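Local coordinates for endoglucanase, glycoside hydrolase family 5 protein (Cytophaga hutchinsonii, PDB 5IHS), which probably hydrolyses internal beta-1,4-glucosidic bonds of cellulose as a TIM-barrel endoglucanase and probably contributes to the bacterium's growth on crystalline cellulose, at residues V120-H125 against I153-Y158; T188-V193 against N214-L219. All blocks are in the same frame, centred on the assembly; numbering follows the deposited sequence.

Interaction 1: residues V120-H125 against I153-Y158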
loop_
_atom_site.group_PDB
_atom_site.type_symbol
_atom_site.label_atom_id
_atom_site.label_comp_id
_atom_site.label_asym_id
_atom_site.label_seq_id
_atom_site.Cartn_x
_atom_site.Cartn_y
_atom_site.Cartn_z
ATOM N N VAL A 120 -3.385 4.528 6.838
ATOM C CA VAL A 120 -2.434 5.121 5.906
ATOM C C VAL A 120 -1.174 4.269 5.866
ATOM O O VAL A 120 -0.637 3.896 6.920
ATOM C CB VAL A 120 -2.121 6.596 6.244
ATOM C CG1 VAL A 120 -1.598 6.760 7.659
ATOM C CG2 VAL A 120 -1.147 7.191 5.227
ATOM N N ILE A 121 -0.711 3.972 4.652
ATOM C CA ILE A 121 0.537 3.253 4.429
ATOM C C ILE A 121 1.631 4.259 4.107
ATOM O O ILE A 121 1.506 5.037 3.155
ATOM C CB ILE A 121 0.401 2.243 3.284
ATOM C CG1 ILE A 121 -0.682 1.206 3.578
ATOM C CG2 ILE A 121 1.738 1.561 3.026
ATOM C CD1 ILE A 121 -1.111 0.422 2.362
ATOM N N ILE A 122 2.705 4.212 4.893
ATOM C CA ILE A 122 3.910 4.993 4.644
ATOM C C ILE A 122 4.830 4.095 3.822
ATOM O O ILE A 122 5.451 3.184 4.369
ATOM C CB ILE A 122 4.576 5.434 5.951
ATOM C CG1 ILE A 122 3.642 6.329 6.771
ATOM C CG2 ILE A 122 5.907 6.139 5.668
ATOM C CD1 ILE A 122 4.156 6.636 8.153
ATOM N N ASP A 123 4.900 4.338 2.502
ATOM C CA ASP A 123 5.616 3.486 1.551
ATOM C C ASP A 123 6.947 4.112 1.139
ATOM O O ASP A 123 6.991 5.184 0.516
ATOM C CB ASP A 123 4.710 3.239 0.343
ATOM C CG ASP A 123 5.434 2.788 -0.923
ATOM O OD1 ASP A 123 6.443 2.059 -0.856
ATOM O OD2 ASP A 123 4.905 3.178 -2.018
ATOM N N TYR A 124 8.035 3.425 1.490
ATOM C CA TYR A 124 9.389 3.757 1.049
ATOM C C TYR A 124 9.513 3.209 -0.367
ATOM O O TYR A 124 9.794 2.026 -0.579
ATOM C CB TYR A 124 10.389 3.138 2.014
ATOM C CG TYR A 124 11.773 3.739 1.999
ATOM C CD1 TYR A 124 12.003 5.005 2.540
ATOM C CD2 TYR A 124 12.856 3.055 1.475
ATOM C CE1 TYR A 124 13.265 5.565 2.549
ATOM C CE2 TYR A 124 14.129 3.614 1.487
ATOM C CZ TYR A 124 14.322 4.871 2.022
ATOM O OH TYR A 124 15.566 5.460 2.051
ATOM N N HIS A 125 9.254 4.080 -1.343
ATOM C CA HIS A 125 8.967 3.649 -2.709
ATOM C C HIS A 125 10.274 3.523 -3.487
ATOM O O HIS A 125 10.628 4.346 -4.333
ATOM C CB HIS A 125 7.957 4.580 -3.368
ATOM C CG HIS A 125 7.239 3.951 -4.514
ATOM N ND1 HIS A 125 6.160 3.112 -4.340
ATOM C CD2 HIS A 125 7.455 4.032 -5.849
ATOM C CE1 HIS A 125 5.728 2.721 -5.522
ATOM N NE2 HIS A 125 6.501 3.256 -6.457
ATOM N N ILE A 153 -1.465 3.927 11.368
ATOM C CA ILE A 153 -0.211 3.809 10.622
ATOM C C ILE A 153 0.081 2.363 10.245
ATOM O O ILE A 153 0.070 1.472 11.100
ATOM C CB ILE A 153 0.958 4.349 11.461
ATOM C CG1 ILE A 153 0.663 5.733 12.070
ATOM C CG2 ILE A 153 2.260 4.296 10.654
ATOM C CD1 ILE A 153 0.455 6.810 11.065
ATOM N N ILE A 154 0.444 2.163 8.978
ATOM C CA ILE A 154 1.024 0.932 8.447
ATOM C C ILE A 154 2.321 1.329 7.743
ATOM O O ILE A 154 2.333 2.283 6.959
ATOM C CB ILE A 154 0.055 0.263 7.444
ATOM C CG1 ILE A 154 -1.277 -0.082 8.124
ATOM C CG2 ILE A 154 0.693 -0.969 6.808
ATOM C CD1 ILE A 154 -2.401 -0.359 7.144
ATOM N N TYR A 155 3.420 0.635 8.045
ATOM C CA TYR A 155 4.708 0.934 7.431
ATOM C C TYR A 155 4.988 -0.041 6.294
ATOM O O TYR A 155 4.740 -1.239 6.431
ATOM C CB TYR A 155 5.842 0.826 8.449
ATOM C CG TYR A 155 5.665 1.679 9.678
ATOM C CD1 TYR A 155 6.093 2.996 9.704
ATOM C CD2 TYR A 155 5.080 1.165 10.820
ATOM C CE1 TYR A 155 5.940 3.775 10.839
ATOM C CE2 TYR A 155 4.926 1.935 11.964
ATOM C CZ TYR A 155 5.358 3.236 11.968
ATOM O OH TYR A 155 5.206 4.035 13.080
ATOM N N GLU A 156 5.547 0.455 5.188
ATOM C CA GLU A 156 5.930 -0.371 4.041
ATOM C C GLU A 156 7.380 -0.016 3.710
ATOM O O GLU A 156 7.672 1.037 3.138
ATOM C CB GLU A 156 4.965 -0.153 2.880
ATOM C CG GLU A 156 5.359 -0.914 1.624
ATOM C CD GLU A 156 4.396 -0.729 0.466
ATOM O OE1 GLU A 156 3.470 0.109 0.559
ATOM O OE2 GLU A 156 4.570 -1.455 -0.555
ATOM N N VAL A 157 8.307 -0.895 4.109
ATOM C CA VAL A 157 9.721 -0.516 4.183
ATOM C C VAL A 157 10.503 -0.655 2.885
ATOM O O VAL A 157 11.617 -0.120 2.797
ATOM C CB VAL A 157 10.446 -1.273 5.313
ATOM C CG1 VAL A 157 9.817 -0.933 6.664
ATOM C CG2 VAL A 157 10.460 -2.779 5.076
ATOM N N TYR A 158 9.964 -1.335 1.877
ATOM C CA TYR A 158 10.721 -1.565 0.637
ATOM C C TYR A 158 9.719 -1.942 -0.465
ATOM O O TYR A 158 9.458 -3.124 -0.685
ATOM C CB TYR A 158 11.748 -2.672 0.849
ATOM C CG TYR A 158 12.791 -2.863 -0.239
ATOM C CD1 TYR A 158 12.641 -2.318 -1.507
ATOM C CD2 TYR A 158 13.938 -3.608 0.020
ATOM C CE1 TYR A 158 13.602 -2.519 -2.486
ATOM C CE2 TYR A 158 14.900 -3.811 -0.947
ATOM C CZ TYR A 158 14.726 -3.265 -2.200
ATOM O OH TYR A 158 15.652 -3.443 -3.203
#

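Interaction 2: residues T188-V193 against N214-L219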
loop_
_atom_site.group_PDB
_atom_site.type_symbol
_atom_site.label_atom_id
_atom_site.label_comp_id
_atom_site.label_asym_id
_atom_site.label_seq_id
_atom_site.Cartn_x
_atom_site.Cartn_y
_atom_site.Cartn_z
ATOM N N THR A 188 3.620 -2.083 17.945
ATOM C CA THR A 188 2.717 -3.060 17.334
ATOM C C THR A 188 2.153 -2.740 15.958
ATOM O O THR A 188 1.574 -3.648 15.352
ATOM C CB THR A 188 1.526 -3.381 18.250
ATOM O OG1 THR A 188 0.713 -2.216 18.412
ATOM C CG2 THR A 188 1.999 -3.887 19.605
ATOM N N ASN A 189 2.273 -1.520 15.434
ATOM C CA ASN A 189 1.655 -1.284 14.133
ATOM C C ASN A 189 2.299 -2.172 13.067
ATOM O O ASN A 189 3.470 -2.555 13.154
ATOM C CB ASN A 189 1.728 0.188 13.748
ATOM C CG ASN A 189 0.717 1.041 14.508
ATOM O OD1 ASN A 189 -0.384 0.575 14.867
ATOM N ND2 ASN A 189 1.073 2.293 14.749
ATOM N N ILE A 190 1.506 -2.511 12.053
ATOM C CA ILE A 190 1.930 -3.459 11.036
ATOM C C ILE A 190 3.059 -2.890 10.187
ATOM O O ILE A 190 3.051 -1.714 9.799
ATOM C CB ILE A 190 0.715 -3.869 10.190
ATOM C CG1 ILE A 190 -0.255 -4.703 11.043
ATOM C CG2 ILE A 190 1.151 -4.649 8.936
ATOM C CD1 ILE A 190 -1.531 -5.085 10.366
ATOM N N ILE A 191 4.015 -3.759 9.863
ATOM C CA ILE A 191 5.090 -3.466 8.930
ATOM C C ILE A 191 5.001 -4.474 7.790
ATOM O O ILE A 191 4.967 -5.687 8.034
ATOM C CB ILE A 191 6.465 -3.534 9.622
ATOM C CG1 ILE A 191 6.528 -2.572 10.816
ATOM C CG2 ILE A 191 7.563 -3.248 8.622
ATOM C CD1 ILE A 191 7.737 -2.802 11.718
ATOM N N VAL A 192 4.963 -3.965 6.554
ATOM C CA VAL A 192 4.826 -4.779 5.348
ATOM C C VAL A 192 6.162 -4.754 4.616
ATOM O O VAL A 192 6.723 -3.675 4.382
ATOM C CB VAL A 192 3.706 -4.263 4.424
ATOM C CG1 VAL A 192 3.487 -5.230 3.273
ATOM C CG2 VAL A 192 2.401 -3.997 5.194
ATOM N N VAL A 193 6.657 -5.935 4.234
ATOM C CA VAL A 193 7.986 -6.101 3.659
ATOM C C VAL A 193 7.891 -6.630 2.229
ATOM O O VAL A 193 7.290 -7.686 1.984
ATOM C CB VAL A 193 8.847 -7.046 4.518
ATOM C CG1 VAL A 193 10.245 -7.182 3.912
ATOM C CG2 VAL A 193 8.914 -6.570 5.965
ATOM N N ASN A 214 3.614 -8.927 13.971
ATOM C CA ASN A 214 2.869 -7.990 13.123
ATOM C C ASN A 214 3.639 -7.574 11.868
ATOM O O ASN A 214 3.659 -6.400 11.487
ATOM C CB ASN A 214 2.375 -6.797 13.937
ATOM C CG ASN A 214 1.395 -7.214 14.998
ATOM O OD1 ASN A 214 0.918 -8.351 15.005
ATOM N ND2 ASN A 214 1.090 -6.308 15.907
ATOM N N ILE A 215 4.214 -8.577 11.190
ATOM C CA ILE A 215 4.862 -8.422 9.889
ATOM C C ILE A 215 3.985 -9.069 8.819
ATOM O O ILE A 215 3.478 -10.186 9.000
ATOM C CB ILE A 215 6.268 -9.059 9.878
ATOM C CG1 ILE A 215 7.125 -8.569 11.046
ATOM C CG2 ILE A 215 6.967 -8.805 8.535
ATOM C CD1 ILE A 215 7.335 -7.068 11.101
ATOM N N MET A 216 3.813 -8.365 7.703
ATOM C CA MET A 216 3.167 -8.890 6.512
ATOM C C MET A 216 4.115 -8.742 5.332
ATOM O O MET A 216 5.132 -8.049 5.410
ATOM C CB MET A 216 1.853 -8.147 6.229
ATOM C CG MET A 216 0.879 -8.171 7.399
ATOM S SD MET A 216 -0.658 -7.280 7.102
ATOM C CE MET A 216 -1.586 -8.508 6.199
ATOM N N TYR A 217 3.752 -9.371 4.213
ATOM C CA TYR A 217 4.611 -9.433 3.036
ATOM C C TYR A 217 3.860 -8.942 1.810
ATOM O O TYR A 217 2.675 -9.239 1.622
ATOM C CB TYR A 217 5.160 -10.863 2.845
ATOM C CG TYR A 217 5.879 -11.316 4.097
ATOM C CD1 TYR A 217 5.178 -11.893 5.133
ATOM C CD2 TYR A 217 7.236 -11.098 4.273
ATOM C CE1 TYR A 217 5.806 -12.257 6.312
ATOM C CE2 TYR A 217 7.881 -11.468 5.439
ATOM C CZ TYR A 217 7.160 -12.045 6.460
ATOM O OH TYR A 217 7.803 -12.405 7.624
ATOM N N THR A 218 4.563 -8.182 0.982
ATOM C CA THR A 218 3.956 -7.524 -0.163
ATOM C C THR A 218 3.741 -8.464 -1.338
ATOM O O THR A 218 4.655 -9.189 -1.738
ATOM C CB THR A 218 4.873 -6.401 -0.634
ATOM O OG1 THR A 218 5.246 -5.629 0.506
ATOM C CG2 THR A 218 4.189 -5.528 -1.671
ATOM N N LEU A 219 2.560 -8.346 -1.953
ATOM C CA LEU A 219 2.264 -8.908 -3.261
ATOM C C LEU A 219 1.783 -7.780 -4.170
ATOM O O LEU A 219 0.847 -7.057 -3.813
ATOM C CB LEU A 219 1.166 -9.969 -3.156
ATOM C CG LEU A 219 0.721 -10.607 -4.469
ATOM C CD1 LEU A 219 1.842 -11.424 -5.064
ATOM C CD2 LEU A 219 -0.517 -11.458 -4.245
#

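Interaction 1: residues V120-H125 against I153-Y158
The carbonyl oxygen I154 O accepts a hydrogen bond from I122 N, 2.9 Å away and nearly in line with its carbonyl bond, and is also approached by the weaker CA-H of I121, whose CA lies 3.3 Å from I154 O. E156 O repeats this pattern, with Y124 N at 2.9 Å and a longer CA-H contact from D123. I154 N and E156 N donate to V120 O and I122 O, which completes a parallel ladder of four backbone bonds. I121, D123, I154 and E156 share one face of the sheet. With CG anti to the backbone N (chi1 176°) and an extended chain beyond it, E156 runs alongside D123, and their carboxylates stack with planes 25° apart, D123 OD1 lying 3.8 Å from E156 OE1. A salt bridge from R85 to E156 OE1 probably offsets the closeness of the two acids, while T247 OG1 is hydrogen-bonded to E156 OE2. E156 OE1 also lies 3.3 Å from I121 CG2. Next to this pair, H125 ND1 donates to the syn lone pair of D123 OD2 at 2.6 Å, and W282 lies nearly parallel to the H125 ring. The other face is mainly apolar: I122 CD1 packs 3.9 Å from I153 CG2, which sits over one face of the Y155 ring, whose OH is hydrogen-bonded to D186. Strand 119-125, helix 133-147 and strand 153-156 form a beta-alpha-beta unit of the TIM barrel, D123 and E156 facing the barrel interior with I121 and I154, while V120, I122 and I153 pack against the helices.

Interaction 2: residues T188-V193 against N214-L219
The N214 side chain meets T188 O through CB, CG and ND2. Its CB lies 3.5 Å from T188 O and its CG 3.6 Å from the same oxygen. At the tip, ND2 donates to T188 O over 2.8 Å, lying in the carbonyl plane on a lone pair, while OD1 accepts from the amide of V37 in strand 35-38. With CG beside the backbone N (chi1 -64°), ND2 lies at T188 O. An alanine here would remove both side-chain hydrogen bonds and is likely to leave T188 O without this donor and the link to V37 broken. Beyond this clasp N214 O accepts from I191 N, and the strands continue in parallel register through M216 N to I191 O, V193 N to M216 O and T218 N to V193 O. The last donor stands well above the carbonyl plane, 48° out of it. The short strand axes lie 42° apart. Beside V192 and M216, I190 CG2 meets M216 SD at 3.7 Å, the thioether bending at chi3, and V192 CG1 comes within 3.3 Å of T218 OG1 as the two side chains cross at about a right angle. On the face that carries I191, V193 and I215, V193 CG2 rests 3.9 Å from I215 CG2, under helix 167-185. V37 also touches I190 and M216, so the N-terminal hairpin packs against the N-terminal ends of the fifth and sixth parallel strands of a TIM barrel.

Both contacts are buried pairs of neighbouring strands in the same eight-stranded barrel, joined edge to edge: strand 153-156 of interaction 1 lies next to strand 191-193 of interaction 2, and Y155 probably hydrogen-bonds both ways, its O to V192 N (2.7 Å) and its N to I190 O (3.0 Å). V157 and I191 add apolar packing at this seam. Interaction 1 lies nearer the chain centre and puts acids, with an arginine close by, inside the barrel. Interaction 2 fills the corresponding face mainly with aliphatic groups and a thioether, and the N214-T188 side-chain hydrogen bond ties a loop at the strand entrance, where T188 is partly exposed.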